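Local coordinates for MarR-family transcriptional regulator (Bordetella bronchiseptica, PDB 6PCO), which acts as a MarR-family regulator of biofilm formation, probably a DNA-binding transcription factor, whose DNA binding is controlled by 6-hydroxynicotinic acid, at residues Thr73-Lys78 against Val153-Gln158. Residues are numbered along the deposited sequence; the frame is centred on the assembly and turned at random.
Sequences TIPDSK and VPFAEQ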
# COMPACT_ATOMS: atom_id res chain seq x y z
N THR A 73 5.88 9.86 -13.34
CA THR A 73 7.22 9.83 -13.99
C THR A 73 7.41 8.61 -14.93
O THR A 73 8.23 8.69 -15.84
CB THR A 73 8.35 9.96 -12.95
OG1 THR A 73 8.28 8.89 -12.02
CG2 THR A 73 8.23 11.23 -12.14
N ILE A 74 6.67 7.51 -14.76
CA ILE A 74 6.88 6.34 -15.63
C ILE A 74 6.37 6.67 -17.04
O ILE A 74 5.23 7.10 -17.18
CB ILE A 74 6.25 5.06 -15.05
CG1 ILE A 74 6.90 3.81 -15.66
CG2 ILE A 74 4.73 5.02 -15.19
CD1 ILE A 74 8.24 3.47 -15.05
N PRO A 75 7.20 6.50 -18.10
CA PRO A 75 6.77 6.75 -19.49
C PRO A 75 5.59 5.89 -19.97
O PRO A 75 4.57 6.43 -20.41
CB PRO A 75 8.00 6.40 -20.34
CG PRO A 75 9.18 6.45 -19.39
CD PRO A 75 8.61 6.11 -18.02
N ASP A 76 5.76 4.57 -19.88
CA ASP A 76 4.72 3.59 -20.19
C ASP A 76 3.60 3.69 -19.15
O ASP A 76 3.74 3.22 -18.02
CB ASP A 76 5.26 2.16 -20.23
CG ASP A 76 4.20 1.13 -20.59
OD1 ASP A 76 3.00 1.44 -20.45
OD2 ASP A 76 4.57 0.04 -21.02
N SER A 77 2.48 4.28 -19.57
CA SER A 77 1.38 4.63 -18.68
C SER A 77 0.51 3.40 -18.36
O SER A 77 -0.27 3.44 -17.41
CB SER A 77 0.59 5.77 -19.25
OG SER A 77 1.45 6.86 -19.59
N LYS A 78 0.65 2.31 -19.13
CA LYS A 78 -0.10 1.06 -18.92
C LYS A 78 0.46 0.30 -17.71
O LYS A 78 -0.27 -0.47 -17.06
CB LYS A 78 -0.04 0.15 -20.15
CG LYS A 78 -0.99 0.51 -21.28
CD LYS A 78 -0.68 -0.22 -22.58
CE LYS A 78 -1.88 -0.45 -23.47
NZ LYS A 78 -1.52 -1.16 -24.72
N VAL A 153 14.54 1.53 -16.10
CA VAL A 153 15.47 1.57 -14.96
C VAL A 153 15.81 3.01 -14.59
O VAL A 153 15.70 3.37 -13.42
CB VAL A 153 16.72 0.72 -15.19
CG1 VAL A 153 17.75 0.93 -14.10
CG2 VAL A 153 16.36 -0.75 -15.28
N PRO A 154 16.29 3.86 -15.53
CA PRO A 154 16.48 5.29 -15.27
C PRO A 154 15.32 5.99 -14.56
O PRO A 154 15.51 6.75 -13.63
CB PRO A 154 16.59 5.85 -16.70
CG PRO A 154 17.27 4.76 -17.47
CD PRO A 154 16.76 3.47 -16.87
N PHE A 155 14.11 5.70 -15.03
CA PHE A 155 12.91 6.33 -14.54
C PHE A 155 12.63 5.84 -13.12
O PHE A 155 12.32 6.62 -12.23
CB PHE A 155 11.76 6.02 -15.51
CG PHE A 155 11.99 6.54 -16.90
CD1 PHE A 155 11.66 7.84 -17.24
CD2 PHE A 155 12.57 5.74 -17.87
CE1 PHE A 155 11.87 8.31 -18.52
CE2 PHE A 155 12.77 6.21 -19.16
CZ PHE A 155 12.42 7.50 -19.48
N ALA A 156 12.77 4.53 -12.92
CA ALA A 156 12.63 3.94 -11.61
C ALA A 156 13.56 4.67 -10.63
O ALA A 156 13.17 4.97 -9.50
CB ALA A 156 12.93 2.47 -11.68
N GLU A 157 14.79 4.95 -11.09
CA GLU A 157 15.84 5.57 -10.27
C GLU A 157 15.40 6.99 -9.91
O GLU A 157 15.48 7.39 -8.78
CB GLU A 157 17.20 5.53 -10.98
CG GLU A 157 18.03 4.30 -10.64
CD GLU A 157 19.03 3.80 -11.68
OE1 GLU A 157 19.45 4.61 -12.55
OE2 GLU A 157 19.40 2.59 -11.64
N GLN A 158 14.91 7.71 -10.91
CA GLN A 158 14.32 9.03 -10.70
C GLN A 158 13.17 8.93 -9.68
O GLN A 158 13.17 9.62 -8.67
CB GLN A 158 13.84 9.57 -12.05
CG GLN A 158 13.90 11.08 -12.16
CD GLN A 158 13.32 11.52 -13.48
OE1 GLN A 158 13.90 11.28 -14.54
NE2 GLN A 158 12.15 12.13 -13.43
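Ile74 and Phe155 bring the two backbones together, their CA atoms 6.1 Å apart, where the chain leaving helix 55-73 of the MarR-type domain passes helix 143-164. Ile74 is the first residue to abandon helical angles, and the loop then runs on toward helix 81-93. Residues 153-158 are helical but kinked: Pro154 has no N-H to give, and the N of Phe155 also lacks a bond to the preceding turn.

The main contact is a CH-pi interaction: Pro75 CG sits over one face of the Phe155 ring, 3.3 Å from its centroid and 10° off the normal, while Pro75 CD, whose hydrogens are more polarised by the adjacent nitrogen, lies nearer the CG-CD1 side. Phenylalanine offers a broad face to this compact ring; chi1 carries it toward the loop and chi2 (-86°) turns its face to Pro75. Buried Ile74 suits its place with a branched apolar chain, CD1 lying 4.4 Å from Phe155 CB and the side chain about 8 Å from a bound 1,4-butanediol. At the more open edge, Thr73 turns its methyl to the Gln158 amide while its hydroxyl bonds back to Ile69 O.

Met152 extends the apolar contact with Ile74 and Pro75, and the same helix meets Tyr49 of the second subunit. With no hydrogen bond between the two segments, their contact depends on shape fit and apolar burial, with little directional constraint beyond the CH-pi geometry.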